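Local coordinates for GRMZM2G135359 pseudokinase (Zea mays, PDB 6CPY), which is a receptor-like pseudokinase, described here by its kinase-fold domain, and may bind ATP, though kinase activity is doubtful, at residues E132-R137 against L225-T230; M145-I150 against L259-I264; A272-E277 against R301-L306. All coordinates share one frame; numbering follows the deposited sequence.

Interaction 1: E132-R137 against L225-T230; sequences EHLHVR and LLEILT
L134 and H135, neighbours near the end of helix 130-135, take hold of E227 on helix 214-230 in two different ways. The E227 side chain starts with CG anti to its backbone N (chi1 -176°) and stays extended beyond it, which carries the carboxylate from helix 214-230 over to helix 130-135. There OE2 receives the NE2-H of H135 at 2.6 Å in a nearly straight bond, 164° at the hydrogen. OE2 lies in the plane of the imidazole and is met on its anti side, with ring and carboxylate planes 26° apart. The same oxygen is also hydrogen-bonded to S175 OG, so this buried acidic atom has two polar partners. The carboxylate would probably favour a protonated imidazole.

L134 provides the apolar half. Its CD1 packs 3.9 Å from E227 CG, against the aliphatic part of the glutamate, and 4.3 Å from I228 CG1, while its CB sits over the centre of the H135 ring, 3.7 Å above the plane. In the C-terminal lobe of a protein kinase fold, the contact thus ties a short helix following the strands of the N-terminal lobe to the long central helix known as αF. Leucine suits a place enclosed by methylenes, and the extended glutamate chain supplies the length needed to reach H135. An alanine in place of E227 would probably leave H135 NE2 and S175 OG without the carboxylate they share and the imidazole free to turn. F131 touches both E227 and the H135 ring, and R147 of helix 144-164 lies against L134.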
loop_
_atom_site.group_PDB
_atom_site.type_symbol
_atom_site.label_atom_id
_atom_site.label_comp_id
_atom_site.label_asym_id
_atom_site.label_seq_id
_atom_site.Cartn_x
_atom_site.Cartn_y
_atom_site.Cartn_z
ATOM N N GLU A 132 -7.153 -10.392 -1.930
ATOM C CA GLU A 132 -7.350 -11.782 -1.497
ATOM C C GLU A 132 -8.625 -11.951 -0.690
ATOM O O GLU A 132 -9.427 -12.836 -0.979
ATOM C CB GLU A 132 -6.156 -12.282 -0.668
ATOM C CG GLU A 132 -4.956 -12.691 -1.507
ATOM C CD GLU A 132 -3.652 -12.779 -0.722
ATOM O OE1 GLU A 132 -3.638 -12.515 0.504
ATOM O OE2 GLU A 132 -2.622 -13.109 -1.348
ATOM N N HIS A 133 -8.817 -11.098 0.314
ATOM C CA HIS A 133 -10.001 -11.185 1.167
ATOM C C HIS A 133 -11.304 -10.818 0.492
ATOM O O HIS A 133 -12.354 -11.331 0.889
ATOM C CB HIS A 133 -9.806 -10.381 2.451
ATOM C CG HIS A 133 -8.975 -11.093 3.461
ATOM N ND1 HIS A 133 -9.503 -12.014 4.340
ATOM C CD2 HIS A 133 -7.642 -11.075 3.688
ATOM C CE1 HIS A 133 -8.534 -12.508 5.087
ATOM N NE2 HIS A 133 -7.393 -11.954 4.715
ATOM N N LEU A 134 -11.254 -9.963 -0.527
ATOM C CA LEU A 134 -12.446 -9.589 -1.277
ATOM C C LEU A 134 -12.822 -10.606 -2.356
ATOM O O LEU A 134 -14.001 -10.828 -2.598
ATOM C CB LEU A 134 -12.277 -8.216 -1.928
ATOM C CG LEU A 134 -12.255 -6.996 -1.003
ATOM C CD1 LEU A 134 -12.031 -5.723 -1.794
ATOM C CD2 LEU A 134 -13.550 -6.893 -0.205
ATOM N N HIS A 135 -11.825 -11.211 -2.998
ATOM C CA HIS A 135 -12.064 -11.955 -4.237
ATOM C C HIS A 135 -11.697 -13.449 -4.212
ATOM O O HIS A 135 -12.236 -14.218 -5.009
ATOM C CB HIS A 135 -11.346 -11.267 -5.399
ATOM C CG HIS A 135 -11.640 -9.806 -5.522
ATOM N ND1 HIS A 135 -12.879 -9.314 -5.880
ATOM C CD2 HIS A 135 -10.842 -8.725 -5.350
ATOM C CE1 HIS A 135 -12.827 -7.995 -5.925
ATOM N NE2 HIS A 135 -11.603 -7.614 -5.601
ATOM N N VAL A 136 -10.808 -13.879 -3.323
ATOM C CA VAL A 136 -10.410 -15.291 -3.308
ATOM C C VAL A 136 -11.373 -16.123 -2.452
ATOM O O VAL A 136 -11.519 -15.895 -1.243
ATOM C CB VAL A 136 -8.943 -15.485 -2.872
ATOM C CG1 VAL A 136 -8.581 -16.962 -2.835
ATOM C CG2 VAL A 136 -8.010 -14.740 -3.822
ATOM N N ARG A 137 -12.016 -17.093 -3.107
ATOM C CA ARG A 137 -13.132 -17.865 -2.547
ATOM C C ARG A 137 -12.852 -18.508 -1.186
ATOM O O ARG A 137 -13.739 -18.577 -0.329
ATOM C CB ARG A 137 -13.553 -18.951 -3.546
ATOM N N LEU A 225 -12.462 2.001 -3.032
ATOM C CA LEU A 225 -13.657 2.115 -2.199
ATOM C C LEU A 225 -14.849 1.412 -2.878
ATOM O O LEU A 225 -15.586 0.651 -2.236
ATOM C CB LEU A 225 -13.969 3.578 -1.883
ATOM C CG LEU A 225 -15.250 3.835 -1.080
ATOM C CD1 LEU A 225 -15.244 3.060 0.218
ATOM C CD2 LEU A 225 -15.431 5.323 -0.810
ATOM N N LEU A 226 -15.023 1.652 -4.177
ATOM C CA LEU A 226 -16.075 0.965 -4.945
ATOM C C LEU A 226 -15.919 -0.555 -4.904
ATOM O O LEU A 226 -16.898 -1.292 -4.790
ATOM C CB LEU A 226 -16.075 1.441 -6.405
ATOM C CG LEU A 226 -17.232 0.918 -7.275
ATOM C CD1 LEU A 226 -18.559 1.369 -6.679
ATOM C CD2 LEU A 226 -17.087 1.385 -8.712
ATOM N N GLU A 227 -14.673 -1.015 -4.993
ATOM C CA GLU A 227 -14.359 -2.439 -4.921
ATOM C C GLU A 227 -14.678 -3.020 -3.553
ATOM O O GLU A 227 -15.231 -4.106 -3.447
ATOM C CB GLU A 227 -12.886 -2.651 -5.279
ATOM C CG GLU A 227 -12.443 -4.102 -5.327
ATOM C CD GLU A 227 -10.942 -4.234 -5.500
ATOM O OE1 GLU A 227 -10.290 -3.225 -5.848
ATOM O OE2 GLU A 227 -10.422 -5.350 -5.296
ATOM N N ILE A 228 -14.366 -2.266 -2.506
ATOM C CA ILE A 228 -14.661 -2.693 -1.141
ATOM C C ILE A 228 -16.182 -2.794 -0.948
ATOM O O ILE A 228 -16.681 -3.732 -0.327
ATOM C CB ILE A 228 -14.042 -1.712 -0.117
ATOM C CG1 ILE A 228 -12.510 -1.841 -0.100
ATOM C CG2 ILE A 228 -14.624 -1.938 1.257
ATOM C CD1 ILE A 228 -11.774 -0.688 0.553
ATOM N N LEU A 229 -16.915 -1.835 -1.503
ATOM C CA LEU A 229 -18.370 -1.813 -1.359
ATOM C C LEU A 229 -19.120 -2.870 -2.175
ATOM O O LEU A 229 -20.141 -3.385 -1.719
ATOM C CB LEU A 229 -18.898 -0.433 -1.721
ATOM C CG LEU A 229 -18.556 0.687 -0.743
ATOM C CD1 LEU A 229 -18.908 2.018 -1.392
ATOM C CD2 LEU A 229 -19.279 0.542 0.587
ATOM N N THR A 230 -18.635 -3.166 -3.377
ATOM C CA THR A 230 -19.357 -4.022 -4.326
ATOM C C THR A 230 -18.775 -5.425 -4.439
ATOM O O THR A 230 -19.448 -6.351 -4.898
ATOM C CB THR A 230 -19.361 -3.422 -5.750
ATOM O OG1 THR A 230 -18.020 -3.343 -6.251
ATOM C CG2 THR A 230 -19.969 -2.063 -5.763
#

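Interaction 2: M145-I150 against L259-I264; sequences MARLRI and LIDPSI
An Asx turn in the loop after helix 256-259 presents the D261 carboxylate to R147 of helix 144-164. OD1 looks inward, accepting the backbone N of S263 at 3.0 Å and thereby fixing the bend, which leaves OD2 for the arginine. R147, extended from CG to NE, brings its guanidinium end-on into a salt bridge made of two hydrogen bonds: NH1 to OD2 is 2.9 Å and nearly straight (159°), whereas NH2 reaches the same oxygen at 3.3 Å and a more bent 136°. Both nitrogens approach from one face of the carboxylate, whose plane stands 74° from that of the guanidinium. A water bridges the pair as well, accepting from NH2 and donating to OD2.

I264 covers one face of the guanidinium. Its CG1 lies over the centre of the group, 3.3 Å from R147 CZ, a tight fit that presses the flat group into place. Arginine suits this spot because its several N-H groups serve several acceptors at once: NH1 also donates to I228 O, at the end of helix 214-230, and NE to L142 O. D261 and L229 are joined by backbone hydrogen bonding too, so the loop is tied to both helix 144-164 and helix 214-230.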
loop_
_atom_site.group_PDB
_atom_site.type_symbol
_atom_site.label_atom_id
_atom_site.label_comp_id
_atom_site.label_asym_id
_atom_site.label_seq_id
_atom_site.Cartn_x
_atom_site.Cartn_y
_atom_site.Cartn_z
ATOM N N MET A 145 -18.368 -3.394 9.221
ATOM C CA MET A 145 -17.491 -2.570 10.050
ATOM C C MET A 145 -16.031 -2.787 9.677
ATOM O O MET A 145 -15.257 -1.838 9.653
ATOM C CB MET A 145 -17.713 -2.833 11.548
ATOM C CG MET A 145 -19.048 -2.316 12.069
ATOM S SD MET A 145 -19.352 -0.593 11.650
ATOM C CE MET A 145 -17.883 0.168 12.340
ATOM N N ALA A 146 -15.665 -4.028 9.382
ATOM C CA ALA A 146 -14.318 -4.316 8.898
ATOM C C ALA A 146 -14.011 -3.538 7.617
ATOM O O ALA A 146 -12.942 -2.936 7.492
ATOM C CB ALA A 146 -14.139 -5.805 8.669
ATOM N N ARG A 147 -14.961 -3.522 6.683
ATOM C CA ARG A 147 -14.774 -2.788 5.441
ATOM C C ARG A 147 -14.676 -1.273 5.633
ATOM O O ARG A 147 -13.908 -0.621 4.955
ATOM C CB ARG A 147 -15.846 -3.160 4.433
ATOM C CG ARG A 147 -15.729 -4.615 4.033
ATOM C CD ARG A 147 -16.465 -4.946 2.761
ATOM N NE ARG A 147 -16.658 -6.390 2.677
ATOM C CZ ARG A 147 -16.972 -7.056 1.573
ATOM N NH1 ARG A 147 -17.116 -6.441 0.408
ATOM N NH2 ARG A 147 -17.158 -8.361 1.653
ATOM N N LEU A 148 -15.460 -0.717 6.551
ATOM C CA LEU A 148 -15.367 0.700 6.848
ATOM C C LEU A 148 -14.046 1.063 7.515
ATOM O O LEU A 148 -13.450 2.074 7.177
ATOM C CB LEU A 148 -16.561 1.162 7.694
ATOM C CG LEU A 148 -17.717 1.691 6.824
ATOM C CD1 LEU A 148 -18.070 0.787 5.656
ATOM C CD2 LEU A 148 -18.936 1.945 7.700
ATOM N N ARG A 149 -13.600 0.233 8.449
ATOM C CA ARG A 149 -12.294 0.425 9.071
ATOM C C ARG A 149 -11.157 0.411 8.060
ATOM O O ARG A 149 -10.256 1.214 8.138
ATOM C CB ARG A 149 -12.022 -0.651 10.116
ATOM C CG ARG A 149 -12.805 -0.506 11.405
ATOM C CD ARG A 149 -11.916 -0.867 12.586
ATOM N NE ARG A 149 -11.062 -2.015 12.301
ATOM C CZ ARG A 149 -9.844 -2.217 12.815
ATOM N NH1 ARG A 149 -9.284 -1.347 13.655
ATOM N NH2 ARG A 149 -9.173 -3.303 12.476
ATOM N N ILE A 150 -11.206 -0.521 7.118
ATOM C CA ILE A 150 -10.196 -0.611 6.079
ATOM C C ILE A 150 -10.253 0.629 5.183
ATOM O O ILE A 150 -9.236 1.265 4.924
ATOM C CB ILE A 150 -10.373 -1.905 5.259
ATOM C CG1 ILE A 150 -9.962 -3.116 6.119
ATOM C CG2 ILE A 150 -9.582 -1.836 3.953
ATOM C CD1 ILE A 150 -10.494 -4.435 5.604
ATOM N N LEU A 259 -26.222 -3.322 -5.771
ATOM C CA LEU A 259 -24.875 -2.763 -5.834
ATOM C C LEU A 259 -23.934 -3.368 -4.789
ATOM O O LEU A 259 -22.801 -3.757 -5.092
ATOM C CB LEU A 259 -24.929 -1.251 -5.641
ATOM C CG LEU A 259 -23.575 -0.532 -5.692
ATOM C CD1 LEU A 259 -23.073 -0.439 -7.116
ATOM C CD2 LEU A 259 -23.657 0.848 -5.080
ATOM N N ILE A 260 -24.407 -3.431 -3.558
ATOM C CA ILE A 260 -23.536 -3.744 -2.416
ATOM C C ILE A 260 -23.228 -5.249 -2.363
ATOM O O ILE A 260 -24.105 -6.078 -2.583
ATOM C CB ILE A 260 -24.168 -3.242 -1.102
ATOM C CG1 ILE A 260 -24.361 -1.711 -1.135
ATOM C CG2 ILE A 260 -23.315 -3.637 0.104
ATOM C CD1 ILE A 260 -23.085 -0.895 -1.296
ATOM N N ASP A 261 -21.968 -5.584 -2.083
ATOM C CA ASP A 261 -21.507 -6.962 -2.004
ATOM C C ASP A 261 -22.392 -7.804 -1.078
ATOM O O ASP A 261 -22.495 -7.507 0.100
ATOM C CB ASP A 261 -20.055 -6.971 -1.485
ATOM C CG ASP A 261 -19.375 -8.327 -1.620
ATOM O OD1 ASP A 261 -20.061 -9.350 -1.849
ATOM O OD2 ASP A 261 -18.130 -8.346 -1.471
ATOM N N PRO A 262 -23.015 -8.876 -1.598
ATOM C CA PRO A 262 -23.799 -9.755 -0.696
ATOM C C PRO A 262 -23.000 -10.388 0.453
ATOM O O PRO A 262 -23.549 -10.614 1.539
ATOM C CB PRO A 262 -24.348 -10.843 -1.637
ATOM C CG PRO A 262 -24.247 -10.272 -3.003
ATOM C CD PRO A 262 -23.099 -9.303 -3.003
ATOM N N SER A 263 -21.705 -10.621 0.252
ATOM C CA SER A 263 -20.872 -11.242 1.292
ATOM C C SER A 263 -20.632 -10.351 2.524
ATOM O O SER A 263 -20.123 -10.825 3.537
ATOM C CB SER A 263 -19.530 -11.711 0.706
ATOM O OG SER A 263 -18.726 -10.621 0.294
ATOM N N ILE A 264 -20.966 -9.061 2.424
ATOM C CA ILE A 264 -20.915 -8.153 3.578
ATOM C C ILE A 264 -21.874 -8.566 4.687
ATOM O O ILE A 264 -21.583 -8.379 5.874
ATOM C CB ILE A 264 -21.237 -6.716 3.130
ATOM C CG1 ILE A 264 -20.007 -6.127 2.444
ATOM C CG2 ILE A 264 -21.692 -5.826 4.287
ATOM C CD1 ILE A 264 -20.291 -4.903 1.606
HETATM O O HOH W 1 -16.219 -10.139 -0.897
#

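Interaction 3: A272-E277 against R301-L306; sequences ARALCE and REITAL
I303 of helix 293-304 points toward helix 269-282 and splits its two branches between A274 and L275. With CG1 anti to the carbonyl carbon (chi1 -65°) and CG2 anti to the backbone N, the isoleucine spreads like a fork. The CG1 arm runs on to CD1, which lies 3.9 Å from A274 CB and 3.8 Å from A274 O, so the methyl rests on both the side chain and the backbone of the alanine. The other prong, CG2, is 3.7 Å from L275 CD2 and 3.8 Å from L275 CG. The leucine crosses the isoleucine obliquely; its CB does not aim at the other helix, but the CD2 branch swings toward it.

Alanine suits the place opposite I303 because its single methyl lets the backbones come near, with the A274 and I303 CA atoms 7.0 Å apart. The beta-branched isoleucine offers two arms from one CB, one for each neighbour, while the leucine reaches in from the side through CD2. No hydrogen bond crosses between the segments, and the contact is apolar packing of two helices of the C-terminal lobe, with no known site involved.

Helix 293-304 stops just beyond. A305 has a left-handed backbone (phi 57°), and T304 OG1 accepts the backbone N of L306 at 3.2 Å in an ST turn, while also bonding to M300 O. The turn sends L306 toward helix 144-164, where its O meets Y156 OH and T304 touches M152. L275 extends the packing in that direction, lying on W144 and L148, and M300 of helix 293-304 flanks it as well.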
loop_
_atom_site.group_PDB
_atom_site.type_symbol
_atom_site.label_atom_id
_atom_site.label_comp_id
_atom_site.label_asym_id
_atom_site.label_seq_id
_atom_site.Cartn_x
_atom_site.Cartn_y
_atom_site.Cartn_z
ATOM N N ALA A 272 -24.193 3.541 3.211
ATOM C CA ALA A 272 -23.783 3.048 1.911
ATOM C C ALA A 272 -23.987 4.096 0.818
ATOM O O ALA A 272 -23.087 4.330 0.008
ATOM C CB ALA A 272 -24.501 1.763 1.582
ATOM N N ARG A 273 -25.153 4.751 0.804
ATOM C CA ARG A 273 -25.391 5.843 -0.158
ATOM C C ARG A 273 -24.331 6.917 -0.099
ATOM O O ARG A 273 -23.788 7.330 -1.130
ATOM C CB ARG A 273 -26.740 6.528 0.071
ATOM C CG ARG A 273 -27.899 5.832 -0.552
ATOM C CD ARG A 273 -29.184 6.660 -0.474
ATOM N NE ARG A 273 -30.202 5.882 -1.157
ATOM C CZ ARG A 273 -31.023 5.016 -0.583
ATOM N NH1 ARG A 273 -31.037 4.844 0.737
ATOM N NH2 ARG A 273 -31.872 4.337 -1.338
ATOM N N ALA A 274 -24.054 7.384 1.109
ATOM C CA ALA A 274 -23.103 8.458 1.296
ATOM C C ALA A 274 -21.708 8.021 0.801
ATOM O O ALA A 274 -21.002 8.796 0.157
ATOM C CB ALA A 274 -23.083 8.891 2.749
ATOM N N LEU A 275 -21.319 6.776 1.074
ATOM C CA LEU A 275 -20.003 6.293 0.613
ATOM C C LEU A 275 -19.944 6.205 -0.910
ATOM O O LEU A 275 -18.901 6.500 -1.514
ATOM C CB LEU A 275 -19.664 4.941 1.235
ATOM C CG LEU A 275 -19.397 5.038 2.743
ATOM C CD1 LEU A 275 -19.380 3.648 3.363
ATOM C CD2 LEU A 275 -18.090 5.768 3.029
ATOM N N CYS A 276 -21.056 5.816 -1.536
ATOM C CA CYS A 276 -21.121 5.791 -3.005
ATOM C C CYS A 276 -21.029 7.198 -3.630
ATOM O O CYS A 276 -20.522 7.343 -4.739
ATOM C CB CYS A 276 -22.367 5.058 -3.490
ATOM S SG CYS A 276 -22.328 3.281 -3.167
ATOM N N GLU A 277 -21.494 8.225 -2.922
ATOM C CA GLU A 277 -21.293 9.614 -3.371
ATOM C C GLU A 277 -19.810 9.997 -3.347
ATOM O O GLU A 277 -19.312 10.633 -4.279
ATOM C CB GLU A 277 -22.125 10.591 -2.539
ATOM C CG GLU A 277 -23.624 10.431 -2.759
ATOM C CD GLU A 277 -24.487 11.168 -1.743
ATOM O OE1 GLU A 277 -23.976 11.559 -0.669
ATOM O OE2 GLU A 277 -25.698 11.351 -2.017
ATOM N N ARG A 301 -14.475 10.395 7.417
ATOM C CA ARG A 301 -14.608 10.387 8.881
ATOM C C ARG A 301 -16.004 10.812 9.330
ATOM O O ARG A 301 -16.553 10.252 10.285
ATOM C CB ARG A 301 -13.569 11.291 9.548
ATOM C CG ARG A 301 -13.613 11.181 11.062
ATOM C CD ARG A 301 -12.611 12.077 11.748
ATOM N NE ARG A 301 -12.549 11.750 13.169
ATOM C CZ ARG A 301 -11.516 12.009 13.965
ATOM N NH1 ARG A 301 -10.423 12.601 13.490
ATOM N NH2 ARG A 301 -11.574 11.653 15.240
ATOM N N GLU A 302 -16.561 11.810 8.651
ATOM C CA GLU A 302 -17.929 12.265 8.900
ATOM C C GLU A 302 -18.897 11.089 8.731
ATOM O O GLU A 302 -19.743 10.841 9.592
ATOM C CB GLU A 302 -18.282 13.414 7.947
ATOM C CG GLU A 302 -19.472 14.276 8.358
ATOM C CD GLU A 302 -19.754 15.396 7.366
ATOM O OE1 GLU A 302 -18.811 15.860 6.691
ATOM O OE2 GLU A 302 -20.927 15.811 7.244
ATOM N N ILE A 303 -18.728 10.330 7.646
ATOM C CA ILE A 303 -19.624 9.204 7.338
ATOM C C ILE A 303 -19.464 7.995 8.269
ATOM O O ILE A 303 -20.455 7.456 8.777
ATOM C CB ILE A 303 -19.438 8.748 5.878
ATOM C CG1 ILE A 303 -19.887 9.861 4.924
ATOM C CG2 ILE A 303 -20.206 7.460 5.607
ATOM C CD1 ILE A 303 -19.379 9.706 3.502
ATOM N N THR A 304 -18.229 7.563 8.483
ATOM C CA THR A 304 -17.957 6.347 9.252
ATOM C C THR A 304 -17.919 6.583 10.760
ATOM O O THR A 304 -18.105 5.642 11.536
ATOM C CB THR A 304 -16.620 5.705 8.842
ATOM O OG1 THR A 304 -15.535 6.577 9.182
ATOM C CG2 THR A 304 -16.599 5.415 7.353
ATOM N N ALA A 305 -17.655 7.828 11.160
ATOM C CA ALA A 305 -17.389 8.184 12.555
ATOM C C ALA A 305 -16.213 7.399 13.160
ATOM O O ALA A 305 -16.190 7.133 14.357
ATOM C CB ALA A 305 -18.645 8.020 13.403
ATOM N N LEU A 306 -15.230 7.054 12.331
ATOM C CA LEU A 306 -14.085 6.274 12.778
ATOM C C LEU A 306 -12.871 7.170 12.792
ATOM O O LEU A 306 -12.446 7.666 11.753
ATOM C CB LEU A 306 -13.820 5.084 11.848
ATOM C CG LEU A 306 -14.811 3.923 11.885
ATOM C CD1 LEU A 306 -14.473 2.934 10.777
ATOM C CD2 LEU A 306 -14.801 3.224 13.236
#

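Interactions 1 and 2 are buried and polar at heart, and both use helix 214-230: interaction 1 directly, interaction 2 through I228 O, whose 2.8 Å approach to R147 NH1 links the two. A buried acid is matched in each, by a histidine in one and an arginine in the other, with an aliphatic side chain lying over the flat basic group. Interaction 3 lies nearer the surface, is only partly buried and relies on aliphatic shape. It is still continuous with the rest: L225 and L229 pack on L275, L259 on C276, and L148 on L275. Helix 144-164, which supplies R147 to interaction 2, also borders the other two contacts within one lobe.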